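Local coordinates for In2-1 family protein, glutathione transferase lambda3 (Populus trichocarpa, PDB 4PQI) that probably catalyses glutathione-dependent thiol-transfer reactions, as a monomeric lambda-class glutathione transferase that binds glutathione, at residues 217-220 and 221-224; 101-105 and 106-110; 56-59 and 60-63; 190-194 and 195-199. All coordinates share one frame; numbering follows the deposited sequence.

Contact 1. Residues 217-220 and 221-224; sequences KIEA and YKQT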
# COMPACT_ATOMS: atom_id res chain seq x y z
N LYS A 217 -0.68 -13.24 -6.38
CA LYS A 217 -1.45 -14.46 -6.11
C LYS A 217 -2.28 -14.31 -4.82
O LYS A 217 -3.18 -15.11 -4.53
CB LYS A 217 -0.54 -15.68 -5.98
CG LYS A 217 0.33 -15.96 -7.19
CD LYS A 217 1.17 -17.21 -6.97
CE LYS A 217 2.29 -17.34 -8.00
NZ LYS A 217 3.14 -18.55 -7.73
N ILE A 218 -1.98 -13.27 -4.06
CA ILE A 218 -2.59 -13.11 -2.75
C ILE A 218 -3.91 -12.35 -2.82
O ILE A 218 -3.95 -11.19 -3.21
CB ILE A 218 -1.60 -12.43 -1.79
CG1 ILE A 218 -0.28 -13.21 -1.75
CG2 ILE A 218 -2.22 -12.27 -0.40
CD1 ILE A 218 0.83 -12.49 -1.03
N GLU A 219 -4.99 -13.03 -2.43
CA GLU A 219 -6.34 -12.46 -2.48
C GLU A 219 -6.46 -11.14 -1.73
O GLU A 219 -7.14 -10.22 -2.19
CB GLU A 219 -7.36 -13.46 -1.93
CG GLU A 219 -7.49 -14.73 -2.74
CD GLU A 219 -7.95 -14.46 -4.16
OE1 GLU A 219 -8.64 -13.44 -4.38
OE2 GLU A 219 -7.61 -15.26 -5.06
N ALA A 220 -5.81 -11.05 -0.57
CA ALA A 220 -5.86 -9.83 0.23
C ALA A 220 -5.43 -8.62 -0.60
O ALA A 220 -6.02 -7.55 -0.49
CB ALA A 220 -4.98 -9.98 1.46
N TYR A 221 -4.41 -8.81 -1.43
CA TYR A 221 -3.95 -7.75 -2.31
C TYR A 221 -4.85 -7.52 -3.52
O TYR A 221 -5.19 -6.38 -3.81
CB TYR A 221 -2.52 -8.00 -2.78
CG TYR A 221 -2.06 -7.06 -3.88
CD1 TYR A 221 -2.02 -5.68 -3.68
CD2 TYR A 221 -1.67 -7.55 -5.12
CE1 TYR A 221 -1.60 -4.82 -4.69
CE2 TYR A 221 -1.26 -6.71 -6.13
CZ TYR A 221 -1.22 -5.34 -5.90
OH TYR A 221 -0.81 -4.50 -6.91
N LYS A 222 -5.23 -8.59 -4.22
CA LYS A 222 -5.99 -8.48 -5.46
C LYS A 222 -7.27 -7.68 -5.28
O LYS A 222 -7.62 -6.86 -6.13
CB LYS A 222 -6.31 -9.86 -6.05
CG LYS A 222 -5.10 -10.58 -6.64
CD LYS A 222 -5.51 -11.82 -7.43
CE LYS A 222 -6.09 -12.87 -6.52
NZ LYS A 222 -6.36 -14.16 -7.22
N GLN A 223 -7.95 -7.93 -4.16
CA GLN A 223 -9.16 -7.20 -3.76
C GLN A 223 -9.01 -5.68 -3.70
O GLN A 223 -10.01 -4.97 -3.70
CB GLN A 223 -9.63 -7.71 -2.38
CG GLN A 223 -10.06 -9.15 -2.37
CD GLN A 223 -10.57 -9.59 -1.02
OE1 GLN A 223 -10.83 -8.77 -0.13
NE2 GLN A 223 -10.73 -10.91 -0.85
N THR A 224 -7.78 -5.17 -3.63
CA THR A 224 -7.57 -3.74 -3.38
C THR A 224 -7.04 -2.98 -4.60
O THR A 224 -6.87 -1.75 -4.55
CB THR A 224 -6.56 -3.52 -2.25
OG1 THR A 224 -5.27 -3.90 -2.71
CG2 THR A 224 -6.94 -4.35 -1.03
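The carboxylate of E219 overlaps the far end of K222 one helical turn on. Their pairing is a salt bridge in which K222 NZ lies 2.7 Å from E219 OE2, and the ammonium arrives from above the carboxylate plane instead of within it. Both chains are folded to achieve this: E219 bends at chi2 (-60°) and K222 at chi3 (-67°), so that K222 CE also rests against the acid, 3.2 Å from E219 OE2. The ion pair lies on the exposed side of a very short helix. Its backbone is knitted by two nearly straight bonds, K222 N to I218 O at 3.1 Å and Q223 N to E219 O at 3.1 Å. T224 follows with two bonds to one carbonyl: its N and its hydroxyl both donate to Y221 O, with T224 OG1 at 2.7 Å and in the plane of that carbonyl. The same residue turns its methyl back, CG2 standing 3.4 Å from A220 O.

D8 accepts a hydrogen bond from A220 N at the helix start, and Y221 OH is bound to E187 of helix 177-197. Y221 and T224 also pack on helix 42-54, where Q45 bonds T224 OG1, placing helix 219-222 between the helical C-terminal region and the thioredoxin-like one.

Contact 2. Residues 101-105 and 106-110; sequences IKYLE and SNFEG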
# COMPACT_ATOMS: atom_id res chain seq x y z
N ILE A 101 0.37 0.23 9.37
CA ILE A 101 0.52 -1.20 9.10
C ILE A 101 1.34 -1.88 10.20
O ILE A 101 1.12 -3.04 10.57
CB ILE A 101 1.07 -1.49 7.68
CG1 ILE A 101 2.50 -0.97 7.49
CG2 ILE A 101 0.14 -0.87 6.62
CD1 ILE A 101 3.07 -1.31 6.10
N LYS A 102 2.26 -1.11 10.76
CA LYS A 102 3.02 -1.59 11.91
C LYS A 102 2.14 -1.80 13.13
O LYS A 102 2.34 -2.74 13.90
CB LYS A 102 4.13 -0.61 12.25
CG LYS A 102 5.40 -0.86 11.46
CD LYS A 102 6.24 0.40 11.44
CE LYS A 102 7.61 0.14 10.85
NZ LYS A 102 8.32 1.43 10.58
N TYR A 103 1.16 -0.92 13.28
CA TYR A 103 0.25 -0.95 14.44
C TYR A 103 -0.76 -2.10 14.36
O TYR A 103 -1.04 -2.77 15.38
CB TYR A 103 -0.45 0.40 14.54
CG TYR A 103 -1.42 0.57 15.69
CD1 TYR A 103 -1.03 0.28 17.00
CD2 TYR A 103 -2.69 1.07 15.48
CE1 TYR A 103 -1.92 0.46 18.06
CE2 TYR A 103 -3.57 1.27 16.53
CZ TYR A 103 -3.18 0.96 17.81
OH TYR A 103 -4.09 1.15 18.84
N LEU A 104 -1.30 -2.33 13.16
CA LEU A 104 -2.12 -3.51 12.93
C LEU A 104 -1.33 -4.77 13.27
O LEU A 104 -1.84 -5.64 13.98
CB LEU A 104 -2.63 -3.57 11.48
CG LEU A 104 -3.64 -2.48 11.07
CD1 LEU A 104 -4.40 -2.86 9.78
CD2 LEU A 104 -4.61 -2.22 12.21
N GLU A 105 -0.09 -4.86 12.79
CA GLU A 105 0.75 -6.02 13.08
C GLU A 105 1.13 -6.21 14.56
O GLU A 105 1.23 -7.35 15.04
CB GLU A 105 2.00 -6.04 12.18
CG GLU A 105 3.06 -7.11 12.54
CD GLU A 105 2.61 -8.57 12.30
OE1 GLU A 105 1.60 -8.79 11.58
OE2 GLU A 105 3.29 -9.49 12.81
N SER A 106 1.36 -5.12 15.29
CA SER A 106 1.79 -5.25 16.69
C SER A 106 0.63 -5.43 17.69
O SER A 106 0.81 -6.01 18.76
CB SER A 106 2.63 -4.04 17.11
OG SER A 106 1.86 -2.85 17.03
N ASN A 107 -0.56 -4.95 17.33
CA ASN A 107 -1.62 -4.79 18.31
C ASN A 107 -2.98 -5.40 17.96
O ASN A 107 -3.93 -5.27 18.73
CB ASN A 107 -1.81 -3.31 18.63
CG ASN A 107 -0.70 -2.76 19.50
OD1 ASN A 107 0.45 -2.66 19.07
ND2 ASN A 107 -1.04 -2.41 20.73
N PHE A 108 -3.08 -6.06 16.81
CA PHE A 108 -4.35 -6.65 16.40
C PHE A 108 -4.18 -8.15 16.17
O PHE A 108 -3.06 -8.65 16.03
CB PHE A 108 -4.88 -5.98 15.13
CG PHE A 108 -5.42 -4.59 15.34
CD1 PHE A 108 -6.77 -4.32 15.13
CD2 PHE A 108 -4.59 -3.55 15.75
CE1 PHE A 108 -7.28 -3.04 15.32
CE2 PHE A 108 -5.09 -2.26 15.94
CZ PHE A 108 -6.43 -2.01 15.73
N GLU A 109 -5.30 -8.86 16.13
CA GLU A 109 -5.24 -10.30 15.89
C GLU A 109 -4.94 -10.60 14.43
O GLU A 109 -5.03 -9.72 13.58
CB GLU A 109 -6.56 -10.96 16.28
CG GLU A 109 -6.98 -10.68 17.70
CD GLU A 109 -8.17 -11.50 18.13
OE1 GLU A 109 -8.15 -12.05 19.26
OE2 GLU A 109 -9.14 -11.60 17.33
N GLY A 110 -4.58 -11.85 14.14
CA GLY A 110 -4.39 -12.29 12.77
C GLY A 110 -2.98 -12.83 12.57
O GLY A 110 -2.13 -12.63 13.43
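F108 is wedged between Y103 and L104 at the end of helix 97-107, its edge to one and a face to the other. With Y103 it makes a T-shaped pair, the edge of F108 toward the tyrosine face, with ring centroids 5.6 Å apart and planes at 81°. The atom that leads is F108 CE2, which stands over the tyrosine ring toward its rim, 3.9 Å from Y103 CE2. The phenylalanine is itself approached from a different direction: L104 CD2 sits almost over the centre of one F108 face, 3.7 Å from its centroid, in a CH-pi contact. With CG set anti to its carbonyl carbon (chi1 -73°), F108 folds its ring back over the last turn and does not follow the departing chain.

N107 crosses the tyrosine ring at a slant. Its CG comes 3.7 Å from Y103 CE1, the amide and ring planes 41° apart. Beneath the side chains the helix finishes with S106 N to K102 O at 2.9 Å, N107 N to Y103 O at 3.0 Å, and a weak bond from F108 N to L104 O. F108 is the first residue to leave helical geometry.

On another side of the helix, E105 is salt-bridged to K54 of helix 42-54 and accepts from L113 N, tying the helix end both to that helix and to the chain that follows. Around the rings, by contrast, the cross-contacts are dispersive and weakly electrostatic: ring hydrogens meet a pi face and a methyl group meets another, so the side-chain contacts across this turn rest on shape and ring orientation and involve no charge pair.

Contact 3. Residues 56-59 and 60-63; sequences LQDE and IKLV. With CA (calcium ion), chain E.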
# COMPACT_ATOMS: atom_id res chain seq x y z
N LEU A 56 -8.99 -8.77 9.38
CA LEU A 56 -9.60 -7.71 10.21
C LEU A 56 -10.69 -6.90 9.50
O LEU A 56 -10.95 -5.75 9.86
CB LEU A 56 -8.52 -6.77 10.74
CG LEU A 56 -7.38 -7.43 11.51
CD1 LEU A 56 -6.22 -6.45 11.78
CD2 LEU A 56 -7.89 -8.02 12.82
N GLN A 57 -11.35 -7.50 8.51
CA GLN A 57 -12.34 -6.76 7.72
C GLN A 57 -13.60 -6.37 8.51
O GLN A 57 -14.10 -5.25 8.36
CB GLN A 57 -12.70 -7.54 6.46
CG GLN A 57 -11.53 -7.68 5.50
CD GLN A 57 -11.75 -8.80 4.50
OE1 GLN A 57 -11.46 -9.95 4.79
NE2 GLN A 57 -12.27 -8.45 3.33
N ASP A 58 -14.09 -7.27 9.36
CA ASP A 58 -15.24 -6.93 10.18
C ASP A 58 -14.87 -5.98 11.30
O ASP A 58 -15.67 -5.12 11.67
CB ASP A 58 -15.92 -8.17 10.75
CG ASP A 58 -17.33 -7.87 11.23
OD1 ASP A 58 -18.25 -7.88 10.39
OD2 ASP A 58 -17.51 -7.59 12.44
N GLU A 59 -13.66 -6.15 11.84
CA GLU A 59 -13.16 -5.30 12.92
C GLU A 59 -12.94 -3.84 12.51
O GLU A 59 -13.25 -2.91 13.26
CB GLU A 59 -11.83 -5.86 13.47
CG GLU A 59 -11.96 -7.16 14.26
CD GLU A 59 -12.06 -8.39 13.37
OE1 GLU A 59 -12.01 -8.25 12.13
OE2 GLU A 59 -12.19 -9.51 13.93
N ILE A 60 -12.41 -3.65 11.31
CA ILE A 60 -12.02 -2.33 10.82
C ILE A 60 -12.93 -1.87 9.69
O ILE A 60 -12.77 -2.27 8.54
CB ILE A 60 -10.56 -2.34 10.32
CG1 ILE A 60 -9.61 -2.79 11.44
CG2 ILE A 60 -10.16 -0.95 9.75
CD1 ILE A 60 -8.18 -3.05 10.96
N LYS A 61 -13.88 -1.00 10.03
CA LYS A 61 -14.83 -0.49 9.04
C LYS A 61 -14.12 0.47 8.09
O LYS A 61 -13.35 1.32 8.52
CB LYS A 61 -15.98 0.21 9.75
CG LYS A 61 -16.76 -0.66 10.74
CD LYS A 61 -17.25 -1.95 10.08
CE LYS A 61 -18.12 -2.79 11.02
NZ LYS A 61 -18.43 -4.12 10.39
N LEU A 62 -14.38 0.34 6.79
CA LEU A 62 -13.89 1.35 5.84
C LEU A 62 -14.82 2.58 5.76
O LEU A 62 -16.05 2.45 5.73
CB LEU A 62 -13.74 0.74 4.44
CG LEU A 62 -12.82 -0.46 4.32
CD1 LEU A 62 -12.78 -0.96 2.89
CD2 LEU A 62 -11.43 -0.10 4.81
N VAL A 63 -14.23 3.76 5.74
CA VAL A 63 -14.95 4.99 5.44
C VAL A 63 -14.24 5.62 4.25
O VAL A 63 -13.28 6.38 4.43
CB VAL A 63 -14.90 5.97 6.63
CG1 VAL A 63 -15.74 7.21 6.34
CG2 VAL A 63 -15.39 5.28 7.90
CA CA E . -11.98 -10.76 11.85
O HOH W 1 -13.10 -10.05 9.96
O HOH W 2 -14.55 -10.97 12.51
O HOH W 3 -11.83 -13.17 11.18
O HOH W 4 -10.20 -11.42 13.49
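L56 and I60 bracket the turn that leads from helix 42-54 into strand 60-64, within the beta-alpha-beta crossover of the thioredoxin-like fold. Their apolar contact is made by I60 CD1, which reaches 3.7 Å from L56 CB, the two side chains crossing at a slant.

The backbone closes the same turn: I60 N donates to L56 O at 2.9 Å. Q57 O and I60 O, both acceptors, are near each other, and the guanidinium of R51 serves them, with a hydrogen bond at I60 O and a weak one at Q57 O.

Charged groups lie on the exposed side. K61 runs alongside D58, bent at chi2 (-54°), and gives a weak hydrogen bond to D58 O; its salt bridge to D58 is long, 3.8 Å from NZ to OD1.

A calcium ion is gripped by both carboxylate oxygens of E59, OE1 at 2.5 Å and OE2 at 2.4 Å, the glutamate chain being bent at chi2 (81°), which brings the carboxylate back toward G55 at the start of the turn. G55 supplies a carbonyl oxygen, and four waters fill out a shell of seven. One of those waters, 2.3 Å from the metal, also accepts a hydrogen bond from D58 N at 3.0 Å.

Contact 4. Residues 190-194 and 195-199; sequences NIFLL and EVFKY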
# COMPACT_ATOMS: atom_id res chain seq x y z
N ASN A 190 4.43 0.46 -12.58
CA ASN A 190 4.54 -0.54 -13.63
C ASN A 190 3.60 -0.20 -14.79
O ASN A 190 4.01 -0.17 -15.95
CB ASN A 190 4.23 -1.93 -13.07
CG ASN A 190 4.61 -3.04 -14.01
OD1 ASN A 190 5.23 -2.80 -15.05
ND2 ASN A 190 4.28 -4.27 -13.64
N ILE A 191 2.35 0.08 -14.45
CA ILE A 191 1.35 0.43 -15.47
C ILE A 191 1.69 1.74 -16.18
O ILE A 191 1.61 1.83 -17.42
CB ILE A 191 -0.06 0.54 -14.87
CG1 ILE A 191 -0.45 -0.76 -14.18
CG2 ILE A 191 -1.08 0.88 -15.94
CD1 ILE A 191 -1.69 -0.62 -13.30
N PHE A 192 2.05 2.76 -15.40
CA PHE A 192 2.27 4.10 -15.96
C PHE A 192 3.48 4.14 -16.88
O PHE A 192 3.38 4.61 -18.02
CB PHE A 192 2.38 5.14 -14.85
CG PHE A 192 2.54 6.56 -15.35
CD1 PHE A 192 1.62 7.11 -16.24
CD2 PHE A 192 3.60 7.35 -14.91
CE1 PHE A 192 1.75 8.42 -16.69
CE2 PHE A 192 3.74 8.66 -15.36
CZ PHE A 192 2.81 9.20 -16.24
N LEU A 193 4.61 3.63 -16.41
CA LEU A 193 5.86 3.64 -17.18
C LEU A 193 5.75 2.83 -18.48
O LEU A 193 6.25 3.25 -19.53
CB LEU A 193 7.01 3.10 -16.32
CG LEU A 193 7.42 3.99 -15.16
CD1 LEU A 193 8.37 3.29 -14.19
CD2 LEU A 193 8.04 5.27 -15.69
N LEU A 194 5.12 1.67 -18.41
CA LEU A 194 5.01 0.82 -19.58
C LEU A 194 4.06 1.44 -20.60
O LEU A 194 4.38 1.51 -21.78
CB LEU A 194 4.56 -0.58 -19.19
CG LEU A 194 4.55 -1.60 -20.33
CD1 LEU A 194 5.92 -1.72 -20.98
CD2 LEU A 194 4.07 -2.94 -19.83
N GLU A 195 2.91 1.92 -20.14
CA GLU A 195 1.91 2.46 -21.07
C GLU A 195 2.32 3.79 -21.68
O GLU A 195 2.12 4.02 -22.86
CB GLU A 195 0.53 2.59 -20.41
CG GLU A 195 -0.13 1.26 -20.12
CD GLU A 195 -0.15 0.37 -21.35
OE1 GLU A 195 0.36 -0.78 -21.25
OE2 GLU A 195 -0.66 0.81 -22.40
N VAL A 196 2.92 4.66 -20.88
CA VAL A 196 3.21 6.01 -21.36
C VAL A 196 4.65 6.18 -21.87
O VAL A 196 4.89 6.90 -22.83
CB VAL A 196 2.85 7.07 -20.30
CG1 VAL A 196 3.19 8.46 -20.79
CG2 VAL A 196 1.38 6.97 -19.95
N PHE A 197 5.61 5.50 -21.24
CA PHE A 197 7.01 5.68 -21.63
C PHE A 197 7.63 4.48 -22.35
O PHE A 197 8.80 4.52 -22.74
CB PHE A 197 7.84 6.06 -20.41
CG PHE A 197 7.39 7.33 -19.74
CD1 PHE A 197 7.90 8.55 -20.13
CD2 PHE A 197 6.43 7.29 -18.74
CE1 PHE A 197 7.46 9.72 -19.51
CE2 PHE A 197 5.99 8.45 -18.13
CZ PHE A 197 6.51 9.66 -18.52
N LYS A 198 6.85 3.41 -22.53
CA LYS A 198 7.35 2.17 -23.10
C LYS A 198 8.53 1.63 -22.29
O LYS A 198 9.51 1.15 -22.85
CB LYS A 198 7.77 2.37 -24.55
CG LYS A 198 6.73 3.07 -25.39
CD LYS A 198 7.37 3.77 -26.56
CE LYS A 198 6.41 4.77 -27.16
NZ LYS A 198 7.04 5.55 -28.24
N TYR A 199 8.43 1.75 -20.98
CA TYR A 199 9.50 1.29 -20.09
C TYR A 199 8.99 0.14 -19.23
O TYR A 199 8.06 0.29 -18.45
CB TYR A 199 10.01 2.45 -19.24
CG TYR A 199 11.14 2.10 -18.30
CD1 TYR A 199 12.45 2.07 -18.74
CD2 TYR A 199 10.89 1.81 -16.96
CE1 TYR A 199 13.49 1.76 -17.89
CE2 TYR A 199 11.92 1.50 -16.09
CZ TYR A 199 13.21 1.48 -16.57
OH TYR A 199 14.24 1.17 -15.72
O HOH W 5 7.07 -1.18 -16.46
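F192 meets both V196 and F197 across the last two turns of helix 177-197 through aromatic and apolar contacts. F197 turns its edge toward the face of F192 in an offset T-shaped pair, planes at 84° and F197 CE2 3.6 Å from F192 CE2. V196 CG2 touches another part of the same ring, 3.6 Å from F192 CE1. With CG opposite the backbone N (chi1 -177°), the F192 ring stands out from the helix and leans slightly toward its C-terminal end, where V196 and F197 meet it. L193 divides its branches: CD2 goes to F197, while CD1 lies 4.0 Å from Y199 CD2, the leucine and tyrosine pointing the same way.

Backbone bonds form the second group. E195 and V196 continue the regular helical pattern. L193 O then takes two donors, F197 N at 2.9 Å and Y199 N at 3.0 Å, which approach from opposite faces of the carbonyl plane; K198 N adds a weak bond to L194 O.

A water lies within hydrogen-bonding distance of both N190 OD1 and Y199 O and bridges them. Outside, F192 and V196 pack on helix 228-239, and L193, F197 and Y199 on L146.

The helix end is a C-terminal cap in which K198, with positive phi (57°), leaves helical geometry; the closing bond runs from residue i+6 back to i, one residue longer than the i+5 to i bond of a Schellman motif.

Along the chain the order is contact 3, contact 2, contact 4, contact 1. Contacts 3 and 2, centres 13 Å apart, join directly: L56 packs on F108, and I60 CD1 lies 3.9 Å from L104 CD2, so the turn before strand 60-64 and the end of helix 97-107 share one apolar patch in the thioredoxin-like region. Contact 1, from late in the chain, returns to within 16 Å of contact 3 between centres, and its residue Q223 comes next to Q57. Contact 4 stands apart in the helical region, its centre 34 Å from those of contacts 2 and 3, across the chain's centre. Contacts 2 and 3 thus belong to the thioredoxin-like region, and contact 1 brings the late chain up against it.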